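Local coordinates for protein predicted metal-dependent hydrolase of the TIM-barrel fold (Lactobacillus casei, PDB 2QPX) that is of unknown function but binds two zinc ions in a TIM-barrel fold and is probably a metal-dependent hydrolase of the amidohydrolase family, at residues N153-A158 against Y212-F217; A171-L176 against P205-M210; Q335-H340 against A358-T363; F284-L289 against S298-E303. All blocks are in the same frame, centred on the assembly; numbering follows the deposited sequence.

Interaction 1: residues N153-A158 against Y212-F217; sequences NDVKQA and YHVAPF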
loop_
_atom_site.group_PDB
_atom_site.type_symbol
_atom_site.label_atom_id
_atom_site.label_comp_id
_atom_site.label_asym_id
_atom_site.label_seq_id
_atom_site.Cartn_x
_atom_site.Cartn_y
_atom_site.Cartn_z
ATOM N N ASN A 153 19.414 -11.868 33.382
ATOM C CA ASN A 153 20.599 -11.200 33.964
ATOM C C ASN A 153 21.533 -10.648 32.864
ATOM O O ASN A 153 22.039 -9.541 32.981
ATOM C CB ASN A 153 21.388 -12.139 34.872
ATOM C CG ASN A 153 20.726 -12.346 36.228
ATOM O OD1 ASN A 153 19.843 -11.584 36.635
ATOM N ND2 ASN A 153 21.187 -13.378 36.949
ATOM N N ASP A 154 21.735 -11.421 31.791
ATOM C CA ASP A 154 22.561 -10.974 30.668
ATOM C C ASP A 154 22.006 -9.714 29.988
ATOM O O ASP A 154 22.741 -8.784 29.687
ATOM C CB ASP A 154 22.787 -12.115 29.691
ATOM C CG ASP A 154 24.038 -11.932 28.865
ATOM O OD1 ASP A 154 25.133 -12.018 29.450
ATOM O OD2 ASP A 154 23.952 -11.691 27.636
ATOM N N VAL A 155 20.699 -9.670 29.838
ATOM C CA VAL A 155 20.018 -8.514 29.254
ATOM C C VAL A 155 20.223 -7.285 30.156
ATOM O O VAL A 155 20.506 -6.185 29.665
ATOM C CB VAL A 155 18.509 -8.802 28.998
ATOM C CG1 VAL A 155 17.733 -7.528 28.662
ATOM C CG2 VAL A 155 18.370 -9.865 27.905
ATOM N N LYS A 156 20.042 -7.483 31.465
ATOM C CA LYS A 156 20.219 -6.424 32.430
ATOM C C LYS A 156 21.648 -5.870 32.447
ATOM O O LYS A 156 21.853 -4.718 32.815
ATOM C CB LYS A 156 19.813 -6.917 33.832
ATOM C CG LYS A 156 18.335 -7.134 33.999
ATOM C CD LYS A 156 18.065 -7.841 35.317
ATOM C CE LYS A 156 16.605 -8.119 35.550
ATOM N NZ LYS A 156 16.344 -8.790 36.841
ATOM N N GLN A 157 22.618 -6.698 32.095
ATOM C CA GLN A 157 24.039 -6.344 32.094
ATOM C C GLN A 157 24.545 -5.795 30.746
ATOM O O GLN A 157 25.766 -5.525 30.594
ATOM C CB GLN A 157 24.877 -7.568 32.451
ATOM C CG GLN A 157 24.688 -8.065 33.894
ATOM C CD GLN A 157 25.129 -9.534 34.108
ATOM O OE1 GLN A 157 25.697 -10.201 33.216
ATOM N NE2 GLN A 157 24.827 -10.056 35.311
ATOM N N ALA A 158 23.636 -5.657 29.759
ATOM C CA ALA A 158 24.098 -5.320 28.405
ATOM C C ALA A 158 24.809 -3.996 28.383
ATOM O O ALA A 158 25.854 -3.878 27.732
ATOM C CB ALA A 158 22.941 -5.376 27.356
ATOM N N TYR A 212 7.758 -8.859 26.249
ATOM C CA TYR A 212 7.034 -8.116 27.281
ATOM C C TYR A 212 7.850 -8.016 28.555
ATOM O O TYR A 212 7.872 -6.984 29.208
ATOM C CB TYR A 212 5.660 -8.753 27.574
ATOM C CG TYR A 212 4.570 -8.292 26.600
ATOM C CD1 TYR A 212 4.429 -8.861 25.350
ATOM C CD2 TYR A 212 3.688 -7.237 26.922
ATOM C CE1 TYR A 212 3.447 -8.436 24.473
ATOM C CE2 TYR A 212 2.713 -6.791 26.018
ATOM C CZ TYR A 212 2.599 -7.388 24.807
ATOM O OH TYR A 212 1.650 -6.965 23.900
ATOM N N HIS A 213 8.548 -9.088 28.916
ATOM C CA HIS A 213 9.311 -9.110 30.159
ATOM C C HIS A 213 10.664 -8.409 30.117
ATOM O O HIS A 213 11.104 -7.900 31.141
ATOM C CB HIS A 213 9.391 -10.525 30.711
ATOM C CG HIS A 213 8.101 -10.994 31.272
ATOM N ND1 HIS A 213 7.867 -11.011 32.633
ATOM C CD2 HIS A 213 6.928 -11.343 30.683
ATOM C CE1 HIS A 213 6.631 -11.422 32.861
ATOM N NE2 HIS A 213 6.022 -11.597 31.708
ATOM N N VAL A 214 11.311 -8.301 28.962
ATOM C CA VAL A 214 12.562 -7.576 28.915
ATOM C C VAL A 214 12.350 -6.063 28.797
ATOM O O VAL A 214 13.280 -5.306 29.051
ATOM C CB VAL A 214 13.548 -8.063 27.812
ATOM C CG1 VAL A 214 13.927 -9.534 28.040
ATOM C CG2 VAL A 214 13.016 -7.770 26.408
ATOM N N ALA A 215 11.173 -5.615 28.373
ATOM C CA ALA A 215 10.933 -4.185 28.187
ATOM C C ALA A 215 11.344 -3.348 29.412
ATOM O O ALA A 215 12.050 -2.348 29.263
ATOM C CB ALA A 215 9.491 -3.899 27.682
ATOM N N PRO A 216 10.892 -3.721 30.625
ATOM C CA PRO A 216 11.315 -2.925 31.797
ATOM C C PRO A 216 12.836 -2.918 32.022
ATOM O O PRO A 216 13.386 -1.922 32.496
ATOM C CB PRO A 216 10.602 -3.609 32.963
ATOM C CG PRO A 216 9.661 -4.535 32.369
ATOM C CD PRO A 216 9.917 -4.763 30.971
ATOM N N PHE A 217 13.509 -4.029 31.706
ATOM C CA PHE A 217 14.943 -4.109 31.856
ATOM C C PHE A 217 15.655 -3.136 30.911
ATOM O O PHE A 217 16.702 -2.581 31.240
ATOM C CB PHE A 217 15.509 -5.492 31.579
ATOM C CG PHE A 217 14.789 -6.648 32.239
ATOM C CD1 PHE A 217 14.115 -6.515 33.434
ATOM C CD2 PHE A 217 14.912 -7.921 31.693
ATOM C CE1 PHE A 217 13.502 -7.627 34.029
ATOM C CE2 PHE A 217 14.270 -9.008 32.269
ATOM C CZ PHE A 217 13.599 -8.850 33.441
#

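Interaction 2: residues A171-L176 against P205-M210; sequences AYRVGL and PLIDYM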
loop_
_atom_site.group_PDB
_atom_site.type_symbol
_atom_site.label_atom_id
_atom_site.label_comp_id
_atom_site.label_asym_id
_atom_site.label_seq_id
_atom_site.Cartn_x
_atom_site.Cartn_y
_atom_site.Cartn_z
ATOM N N ALA A 171 10.046 -10.566 13.944
ATOM C CA ALA A 171 9.336 -10.548 12.660
ATOM C C ALA A 171 9.751 -11.719 11.775
ATOM O O ALA A 171 8.920 -12.255 11.026
ATOM C CB ALA A 171 9.572 -9.218 11.932
ATOM N N TYR A 172 11.017 -12.117 11.835
ATOM C CA TYR A 172 11.538 -13.218 10.994
ATOM C C TYR A 172 11.083 -14.611 11.530
ATOM O O TYR A 172 11.126 -15.617 10.787
ATOM C CB TYR A 172 13.071 -13.236 10.990
ATOM C CG TYR A 172 13.807 -12.140 10.236
ATOM C CD1 TYR A 172 13.860 -12.127 8.867
ATOM C CD2 TYR A 172 14.534 -11.185 10.918
ATOM C CE1 TYR A 172 14.591 -11.167 8.178
ATOM C CE2 TYR A 172 15.274 -10.222 10.255
ATOM C CZ TYR A 172 15.298 -10.209 8.894
ATOM O OH TYR A 172 16.077 -9.215 8.283
ATOM N N ARG A 173 10.701 -14.693 12.801
ATOM C CA ARG A 173 10.474 -15.974 13.470
ATOM C C ARG A 173 8.983 -16.247 13.653
ATOM O O ARG A 173 8.503 -17.364 13.379
ATOM C CB ARG A 173 11.204 -16.037 14.809
ATOM C CG ARG A 173 12.728 -15.829 14.724
ATOM C CD ARG A 173 13.367 -16.988 14.076
ATOM N NE ARG A 173 14.785 -16.789 13.796
ATOM C CZ ARG A 173 15.774 -16.984 14.648
ATOM N NH1 ARG A 173 15.563 -17.334 15.914
ATOM N NH2 ARG A 173 17.022 -16.827 14.217
ATOM N N VAL A 174 8.273 -15.240 14.140
ATOM C CA VAL A 174 6.889 -15.375 14.608
ATOM C C VAL A 174 5.949 -14.249 14.197
ATOM O O VAL A 174 4.735 -14.327 14.434
ATOM C CB VAL A 174 6.858 -15.537 16.140
ATOM C CG1 VAL A 174 7.570 -16.844 16.568
ATOM C CG2 VAL A 174 7.486 -14.331 16.868
ATOM N N GLY A 175 6.479 -13.176 13.625
ATOM C CA GLY A 175 5.670 -12.068 13.247
ATOM C C GLY A 175 5.568 -11.041 14.370
ATOM O O GLY A 175 6.180 -11.195 15.447
ATOM N N LEU A 176 4.786 -9.998 14.113
ATOM C CA LEU A 176 4.747 -8.821 14.972
ATOM C C LEU A 176 3.429 -8.582 15.720
ATOM O O LEU A 176 3.242 -7.524 16.315
ATOM C CB LEU A 176 5.131 -7.547 14.202
ATOM C CG LEU A 176 6.580 -7.479 13.705
ATOM C CD1 LEU A 176 6.737 -6.224 12.834
ATOM C CD2 LEU A 176 7.518 -7.494 14.914
ATOM N N PRO A 205 4.830 -18.116 21.821
ATOM C CA PRO A 205 4.608 -17.844 23.236
ATOM C C PRO A 205 5.864 -17.404 23.980
ATOM O O PRO A 205 5.832 -16.437 24.756
ATOM C CB PRO A 205 4.091 -19.195 23.774
ATOM C CG PRO A 205 3.586 -19.924 22.601
ATOM C CD PRO A 205 4.360 -19.460 21.427
ATOM N N LEU A 206 6.987 -18.057 23.723
ATOM C CA LEU A 206 8.208 -17.682 24.434
ATOM C C LEU A 206 8.804 -16.345 23.955
ATOM O O LEU A 206 9.225 -15.547 24.784
ATOM C CB LEU A 206 9.231 -18.811 24.381
ATOM C CG LEU A 206 10.499 -18.597 25.195
ATOM C CD1 LEU A 206 10.192 -18.326 26.692
ATOM C CD2 LEU A 206 11.483 -19.792 25.002
ATOM N N ILE A 207 8.808 -16.107 22.654
ATOM C CA ILE A 207 9.297 -14.812 22.139
ATOM C C ILE A 207 8.440 -13.659 22.669
ATOM O O ILE A 207 8.972 -12.641 23.133
ATOM C CB ILE A 207 9.341 -14.801 20.583
ATOM C CG1 ILE A 207 10.525 -15.680 20.109
ATOM C CG2 ILE A 207 9.527 -13.385 20.042
ATOM C CD1 ILE A 207 10.576 -15.959 18.578
ATOM N N ASP A 208 7.119 -13.800 22.632
ATOM C CA ASP A 208 6.249 -12.708 23.073
ATOM C C ASP A 208 6.416 -12.512 24.589
ATOM O O ASP A 208 6.518 -11.348 25.049
ATOM C CB ASP A 208 4.778 -12.962 22.712
ATOM C CG ASP A 208 4.451 -12.724 21.246
ATOM O OD1 ASP A 208 5.375 -12.469 20.449
ATOM O OD2 ASP A 208 3.219 -12.789 20.899
ATOM N N TYR A 209 6.477 -13.600 25.377
ATOM C CA TYR A 209 6.770 -13.463 26.819
ATOM C C TYR A 209 8.080 -12.666 27.023
ATOM O O TYR A 209 8.163 -11.717 27.847
ATOM C CB TYR A 209 6.891 -14.856 27.481
ATOM C CG TYR A 209 7.190 -14.812 28.940
ATOM C CD1 TYR A 209 8.483 -14.727 29.418
ATOM C CD2 TYR A 209 6.142 -14.853 29.873
ATOM C CE1 TYR A 209 8.731 -14.704 30.794
ATOM C CE2 TYR A 209 6.367 -14.800 31.209
ATOM C CZ TYR A 209 7.649 -14.719 31.681
ATOM O OH TYR A 209 7.879 -14.650 33.029
HETATM N N MSE A 210 9.135 -13.091 26.317
HETATM C CA MSE A 210 10.436 -12.473 26.416
HETATM C C MSE A 210 10.334 -10.981 26.140
HETATM O O MSE A 210 10.873 -10.149 26.898
HETATM C CB MSE A 210 11.352 -13.102 25.373
HETATM C CG MSE A 210 12.745 -12.568 25.368
HETATM SE SE MSE A 210 13.776 -13.032 23.765
HETATM C CE MSE A 210 13.081 -11.726 22.473
HETATM O O HOH W 1 4.856 -12.371 17.798
#

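Interaction 3: residues Q335-H340 against A358-T363; sequences QALVAH and AICWQT. With EDO (1,2-ethanediol), chain F.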
loop_
_atom_site.group_PDB
_atom_site.type_symbol
_atom_site.label_atom_id
_atom_site.label_comp_id
_atom_site.label_asym_id
_atom_site.label_seq_id
_atom_site.Cartn_x
_atom_site.Cartn_y
_atom_site.Cartn_z
ATOM N N GLN A 335 20.340 11.152 -1.777
ATOM C CA GLN A 335 19.585 11.621 -2.952
ATOM C C GLN A 335 18.110 11.850 -2.617
ATOM O O GLN A 335 17.492 12.859 -3.049
ATOM C CB GLN A 335 19.730 10.641 -4.109
ATOM C CG GLN A 335 18.944 11.030 -5.332
ATOM C CD GLN A 335 19.127 10.054 -6.472
ATOM O OE1 GLN A 335 19.735 10.375 -7.528
ATOM N NE2 GLN A 335 18.614 8.865 -6.283
ATOM N N ALA A 336 17.524 10.934 -1.842
ATOM C CA ALA A 336 16.120 11.078 -1.437
ATOM C C ALA A 336 15.915 12.344 -0.629
ATOM O O ALA A 336 14.879 13.019 -0.768
ATOM C CB ALA A 336 15.653 9.843 -0.661
ATOM N N LEU A 337 16.841 12.638 0.272
ATOM C CA LEU A 337 16.717 13.816 1.106
ATOM C C LEU A 337 16.743 15.090 0.261
ATOM O O LEU A 337 15.928 15.995 0.475
ATOM C CB LEU A 337 17.818 13.873 2.126
ATOM C CG LEU A 337 17.869 12.784 3.195
ATOM C CD1 LEU A 337 19.170 12.942 4.017
ATOM C CD2 LEU A 337 16.644 12.828 4.087
ATOM N N VAL A 338 17.682 15.168 -0.685
ATOM C CA VAL A 338 17.720 16.364 -1.561
ATOM C C VAL A 338 16.436 16.535 -2.349
ATOM O O VAL A 338 15.897 17.637 -2.421
ATOM C CB VAL A 338 18.915 16.292 -2.536
ATOM C CG1 VAL A 338 18.917 17.454 -3.563
ATOM C CG2 VAL A 338 20.231 16.263 -1.767
ATOM N N ALA A 339 15.929 15.447 -2.935
ATOM C CA ALA A 339 14.744 15.493 -3.772
ATOM C C ALA A 339 13.533 15.882 -2.936
ATOM O O ALA A 339 12.682 16.608 -3.392
ATOM C CB ALA A 339 14.505 14.147 -4.462
ATOM N N HIS A 340 13.481 15.425 -1.692
ATOM C CA HIS A 340 12.343 15.711 -0.834
ATOM C C HIS A 340 12.359 17.152 -0.343
ATOM O O HIS A 340 11.344 17.868 -0.393
ATOM C CB HIS A 340 12.350 14.787 0.385
ATOM C CG HIS A 340 11.163 14.983 1.285
ATOM N ND1 HIS A 340 9.915 14.462 0.998
ATOM C CD2 HIS A 340 11.021 15.699 2.428
ATOM C CE1 HIS A 340 9.077 14.806 1.962
ATOM N NE2 HIS A 340 9.718 15.551 2.846
ATOM N N ALA A 358 18.860 15.992 11.791
ATOM C CA ALA A 358 18.138 15.105 12.702
ATOM C C ALA A 358 18.152 13.687 12.142
ATOM O O ALA A 358 18.531 12.719 12.808
ATOM C CB ALA A 358 16.698 15.636 12.885
ATOM N N ILE A 359 17.735 13.580 10.887
ATOM C CA ILE A 359 17.544 12.279 10.257
ATOM C C ILE A 359 18.875 11.519 10.070
ATOM O O ILE A 359 18.965 10.317 10.344
ATOM C CB ILE A 359 16.836 12.443 8.921
ATOM C CG1 ILE A 359 15.428 13.058 9.106
ATOM C CG2 ILE A 359 16.740 11.121 8.158
ATOM C CD1 ILE A 359 14.740 13.563 7.803
ATOM N N CYS A 360 19.911 12.240 9.604
ATOM C CA CYS A 360 21.158 11.616 9.243
ATOM C C CYS A 360 22.014 11.161 10.446
ATOM O O CYS A 360 22.708 10.140 10.368
ATOM C CB CYS A 360 21.932 12.546 8.289
ATOM S SG CYS A 360 21.223 12.612 6.665
ATOM N N TRP A 361 21.996 11.933 11.528
ATOM C CA TRP A 361 22.855 11.644 12.650
ATOM C C TRP A 361 22.351 12.097 14.024
ATOM O O TRP A 361 22.651 11.468 15.031
ATOM C CB TRP A 361 24.281 12.234 12.431
ATOM C CG TRP A 361 24.283 13.726 12.286
ATOM C CD1 TRP A 361 24.069 14.439 11.156
ATOM C CD2 TRP A 361 24.460 14.680 13.346
ATOM N NE1 TRP A 361 24.091 15.797 11.437
ATOM C CE2 TRP A 361 24.334 15.963 12.775
ATOM C CE3 TRP A 361 24.704 14.568 14.723
ATOM C CZ2 TRP A 361 24.421 17.129 13.537
ATOM C CZ3 TRP A 361 24.780 15.740 15.485
ATOM C CH2 TRP A 361 24.643 16.988 14.887
ATOM N N GLN A 362 21.667 13.236 14.079
ATOM C CA GLN A 362 21.455 13.863 15.359
ATOM C C GLN A 362 20.408 13.157 16.231
ATOM O O GLN A 362 20.604 13.011 17.441
ATOM C CB GLN A 362 21.126 15.342 15.179
ATOM C CG GLN A 362 21.047 16.127 16.459
ATOM C CD GLN A 362 20.469 17.515 16.236
ATOM O OE1 GLN A 362 19.448 17.687 15.550
ATOM N NE2 GLN A 362 21.088 18.499 16.841
ATOM N N THR A 363 19.321 12.706 15.622
ATOM C CA THR A 363 18.335 11.949 16.406
ATOM C C THR A 363 18.960 10.658 16.955
ATOM O O THR A 363 18.822 10.345 18.130
ATOM C CB THR A 363 17.071 11.678 15.590
ATOM O OG1 THR A 363 16.517 12.921 15.148
ATOM C CG2 THR A 363 16.048 10.883 16.406
HETATM C C1 EDO F . 17.522 16.162 17.763
HETATM O O1 EDO F . 17.636 15.164 18.784
HETATM C C2 EDO F . 16.978 15.507 16.507
HETATM O O2 EDO F . 15.734 14.831 16.853
#

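Interaction 4: residues F284-L289 against S298-E303; sequences FDISLL and SRVFNE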
loop_
_atom_site.group_PDB
_atom_site.type_symbol
_atom_site.label_atom_id
_atom_site.label_comp_id
_atom_site.label_asym_id
_atom_site.label_seq_id
_atom_site.Cartn_x
_atom_site.Cartn_y
_atom_site.Cartn_z
ATOM N N PHE A 284 11.837 5.154 13.327
ATOM C CA PHE A 284 11.880 4.187 12.232
ATOM C C PHE A 284 12.903 4.582 11.191
ATOM O O PHE A 284 13.359 5.720 11.155
ATOM C CB PHE A 284 10.490 3.967 11.626
ATOM C CG PHE A 284 9.979 5.100 10.816
ATOM C CD1 PHE A 284 9.553 6.271 11.420
ATOM C CD2 PHE A 284 9.829 4.989 9.452
ATOM C CE1 PHE A 284 9.043 7.299 10.666
ATOM C CE2 PHE A 284 9.292 6.033 8.724
ATOM C CZ PHE A 284 8.904 7.173 9.337
ATOM N N ASP A 285 13.228 3.617 10.339
ATOM C CA ASP A 285 14.090 3.841 9.181
ATOM C C ASP A 285 13.558 3.128 7.956
ATOM O O ASP A 285 12.612 2.341 8.058
ATOM C CB ASP A 285 15.555 3.510 9.519
ATOM C CG ASP A 285 15.842 2.044 9.661
ATOM O OD1 ASP A 285 15.485 1.280 8.751
ATOM O OD2 ASP A 285 16.457 1.649 10.680
ATOM N N ILE A 286 14.182 3.384 6.783
ATOM C CA ILE A 286 13.872 2.650 5.529
ATOM C C ILE A 286 15.122 1.952 4.986
ATOM O O ILE A 286 15.355 1.805 3.808
ATOM C CB ILE A 286 13.216 3.537 4.458
ATOM C CG1 ILE A 286 14.126 4.733 4.089
ATOM C CG2 ILE A 286 11.822 4.000 4.929
ATOM C CD1 ILE A 286 13.777 5.410 2.726
ATOM N N SER A 287 15.937 1.491 5.929
ATOM C CA SER A 287 17.107 0.666 5.657
ATOM C C SER A 287 16.688 -0.637 4.913
ATOM O O SER A 287 15.522 -1.047 4.948
ATOM C CB SER A 287 17.844 0.417 6.955
ATOM O OG SER A 287 17.100 -0.451 7.791
ATOM N N LEU A 288 17.631 -1.241 4.180
ATOM C CA LEU A 288 17.385 -2.450 3.371
ATOM C C LEU A 288 16.606 -2.191 2.079
ATOM O O LEU A 288 17.020 -2.635 1.003
ATOM C CB LEU A 288 16.761 -3.582 4.227
ATOM C CG LEU A 288 17.028 -4.994 3.654
ATOM C CD1 LEU A 288 18.560 -5.345 3.597
ATOM C CD2 LEU A 288 16.234 -6.070 4.447
ATOM N N LEU A 289 15.486 -1.490 2.168
ATOM C CA LEU A 289 14.883 -0.901 0.992
ATOM C C LEU A 289 15.861 0.096 0.320
ATOM O O LEU A 289 16.037 0.029 -0.904
ATOM C CB LEU A 289 13.543 -0.233 1.341
ATOM C CG LEU A 289 12.754 0.419 0.175
ATOM C CD1 LEU A 289 13.333 1.771 -0.287
ATOM C CD2 LEU A 289 12.547 -0.493 -1.046
ATOM N N SER A 298 13.653 7.173 -3.073
ATOM C CA SER A 298 13.025 8.504 -3.050
ATOM C C SER A 298 11.499 8.494 -2.814
ATOM O O SER A 298 10.977 9.209 -1.938
ATOM C CB SER A 298 13.351 9.252 -4.336
ATOM O OG SER A 298 12.695 10.503 -4.415
ATOM N N ARG A 299 10.777 7.681 -3.572
ATOM C CA ARG A 299 9.321 7.601 -3.377
ATOM C C ARG A 299 8.963 6.975 -2.046
ATOM O O ARG A 299 8.037 7.437 -1.370
ATOM C CB ARG A 299 8.607 6.915 -4.529
ATOM C CG ARG A 299 8.598 5.446 -4.581
ATOM C CD ARG A 299 7.748 4.925 -5.801
ATOM N NE ARG A 299 8.398 5.377 -7.022
ATOM C CZ ARG A 299 9.342 4.726 -7.672
ATOM N NH1 ARG A 299 9.730 3.497 -7.311
ATOM N NH2 ARG A 299 9.877 5.305 -8.744
ATOM N N VAL A 300 9.726 5.965 -1.620
ATOM C CA VAL A 300 9.538 5.374 -0.287
ATOM C C VAL A 300 9.823 6.358 0.830
ATOM O O VAL A 300 9.033 6.467 1.778
ATOM C CB VAL A 300 10.309 4.033 -0.118
ATOM C CG1 VAL A 300 10.260 3.549 1.332
ATOM C CG2 VAL A 300 9.687 2.982 -1.073
ATOM N N PHE A 301 10.891 7.155 0.714
ATOM C CA PHE A 301 11.132 8.187 1.691
ATOM C C PHE A 301 9.952 9.150 1.757
ATOM O O PHE A 301 9.444 9.494 2.842
ATOM C CB PHE A 301 12.434 8.941 1.393
ATOM C CG PHE A 301 12.731 9.990 2.403
ATOM C CD1 PHE A 301 13.416 9.664 3.570
ATOM C CD2 PHE A 301 12.265 11.273 2.246
ATOM C CE1 PHE A 301 13.618 10.627 4.548
ATOM C CE2 PHE A 301 12.453 12.222 3.229
ATOM C CZ PHE A 301 13.127 11.915 4.358
ATOM N N ASN A 302 9.511 9.622 0.588
ATOM C CA ASN A 302 8.433 10.576 0.565
ATOM C C ASN A 302 7.174 10.013 1.216
ATOM O O ASN A 302 6.497 10.693 1.981
ATOM C CB ASN A 302 8.100 10.975 -0.867
ATOM C CG ASN A 302 9.193 11.763 -1.557
ATOM O OD1 ASN A 302 10.072 12.341 -0.908
ATOM N ND2 ASN A 302 9.130 11.803 -2.907
ATOM N N GLU A 303 6.840 8.786 0.875
ATOM C CA GLU A 303 5.646 8.138 1.424
ATOM C C GLU A 303 5.766 7.977 2.951
ATOM O O GLU A 303 4.812 8.233 3.686
ATOM C CB GLU A 303 5.407 6.770 0.774
ATOM C CG GLU A 303 4.957 6.808 -0.678
ATOM C CD GLU A 303 5.056 5.453 -1.379
ATOM O OE1 GLU A 303 5.016 4.403 -0.692
ATOM O OE2 GLU A 303 5.196 5.438 -2.640
#

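Interaction 1: residues N153-A158 against Y212-F217
Lys156 and Phe217 bring the two backbones together, their CA atoms 5.8 Å apart, where the last turn of helix 144-156 meets helix 204-221. Both are helices of the TIM-barrel fold. No hydrogen bond joins the two segments directly. Phe217 is the centre of the contact, meeting both Val155 and Lys156. Lys156 lies over one face of the ring, with CE 3.6 Å from the Phe217 ring centroid in a CH-pi contact. The lysine chain, extended beyond CG, crosses the ring obliquely. Lys156 CG lies by Phe217 CG and CB, and Lys156 CE lies further out over the ring. NZ goes past the centre. It stands 4.7 Å from the centroid of the Phe217 ring, 29° off the ring normal, which makes an off-centre cation-pi interaction. The CH2 group therefore sits more squarely over the ring than the charge does. The opposite face of the same ring lies over the carbonyl O of His213, one turn earlier in its own helix. Trp148 packs on both Val214 and Phe217, and Leu130 of helix 130-138 packs on Val155 and Val214. The side-chain amide of Gln221 reaches the carbonyl O atoms of Val155 and Phe217 and so ties helix 144-156 to helix 204-221. Val155 comes to the edge of the Phe217 ring, near its plane. Its CG1 is anti to the backbone N (chi1 168°), which turns this methyl to Phe217 CD2 and CB. The same Val155 CG1 lies 4.3 Å from Val214 CB.

Interaction 2: residues A171-L176 against P205-M210
Ile207, on helix 204-221, points at Val174, and the two side chains meet tip to tip. Ile207 CB lies 4.2 Å from Val174 CG2, already at the margin of the contact. Ile207 CG2 meets Val174 CG2 at 3.9 Å. The longer branch does more. CG1 is beside the backbone N (chi1 -73°) and the chain then runs out straight, which carries CD1 to the other segment. There CD1 touches three carbons. Ile207 CD1 is 3.7 Å from Val174 CG1, 3.9 Å from Val174 CG2 and 3.8 Å from Arg173 CB. Only the root of Arg173 takes part. Its chain bends at chi2 and leads away from Ile207, and NH1 forms a salt bridge with Glu135 and a hydrogen bond to the carbonyl of Leu201. The contact thus packs the end of the weakly bonded helix 170-173 and the residue after it against helix 204-221 in the TIM-barrel fold. The metal site is not far off: the Arg173 side chain is about 9 Å from that of His228, a zinc ligand, and the neighbouring Tyr172 ring meets His228. Gly175 has phi 91°, a backbone conformation that favours glycine. Gly175 O accepts a hydrogen bond from a water at 2.9 Å, and the water also donates to Asp208 OD1 at 2.7 Å. Asp208 OD2 is held by Lys204 and by the backbone N of Glu179. The direct contact is therefore apolar, with a water bridge as its polar link, and the nearby lysine probably favours a charged Asp208.

Interaction 3: residues Q335-H340 against A358-T363
Sulfur meets methyl closely here: Cys360 SG lies 3.4 Å from Leu337 CD1. This is apolar packing. The contact lies between helix 323-342 and helix 349-367, two helices of the C-terminal part of the TIM-barrel chain. The leucine forks between two neighbours. CD1 goes to the sulfur, while Leu337 CD2 faces Ile359 CD1 at 4.2 Å. Cys360 SG is beside its backbone N (chi1 -73°), which brings the sulfur to the leucine. The helix backbones stay well apart, with Leu337 CA 9.3 Å from Ile359 CA, and the side chains bridge the gap. Phe301 of helix 297-304 packs on both Leu337 and Ile359, and Val12 touches Cys360. Helix 349-367 has a wider pi-type turn at 358-362, where Thr363 N bonds to Ala358 O at 2.9 Å. Beside this turn sits a 1,2-ethanediol, probably from the crystallisation liquor. Its O2 donates to Thr363 OG1 at 2.7 Å, and its carbons rest near Gln362 and Ala358 CB. The diol does not enter the join between the helices. That join is buried and made of carbon and sulfur, and between these two segments it probably rests on close apolar fit.

Interaction 4: residues F284-L289 against S298-E303
Val300 of helix 297-304 is met by two side chains from the chain that follows strand 282-285. Leu289 reaches toward it tip to tip, with Leu289 CD1 3.8 Å from Val300 CB. That methyl also lies close to both valine methyls. Ile286, in the conformer described, passes Val300 in the opposite direction, and its CG2 comes 3.9 Å from Val300 CG1. The valine's CG1 thus touches both partners. The other branch of Ile286 turns to Phe301. Its CG1 sits between the backbone N and the carbonyl carbon (chi1 59°), and from there Ile286 CD1 lies 3.9 Å from Phe301 N. The same CD1 is 4.0 Å from Phe301 CB and near the plane of the ring, at its edge. All four residues are buried. This is one beta-alpha join of the TIM barrel: strand 282-285 ends, and helix 297-304 packs on the residues that follow it. Behind Ile286 the turn is fixed by Asp285. Asp285 OD1 accepts from the backbone N of Ser287 at 2.9 Å, an Asx turn, from 38° out of the carboxylate plane. In the conformer described, Ser287 OG donates to it from the same face. OD1 also takes a bond from the backbone N of His264, a zinc ligand, and OD2 bonds to His17. Ser287 OG in that conformer bonds to ND1 of His264 too, consistent with a second-shell role for this turn. The same helix also meets the second subunit: Arg299 forms a salt bridge with Glu306 of that subunit, and Glu303 with its Arg270.

In the fold
Interactions 1 and 2 share helix 204-221. Their segments adjoin in sequence, and interaction 2 is nested within the loop closed by interaction 1; their centres are 16 Å apart. Interactions 3 and 4 form a second group, with centres 11 Å apart and in direct touch. His340 ND1 lies 2.9 Å from Asn302 OD1, a probable hydrogen bond, and Leu337 CD2 packs 3.6 Å from Phe301 CZ. Interactions 2 and 4 lie nearest the metals: the side chains of Arg173 and Leu289 are each about 11 Å from a zinc ion. The Leu289 side chain is about 6 Å from that of the zinc ligand His264. The nearest atoms of these two contacts are about 5 Å apart. Interactions 1 and 3 lie away from the metal site.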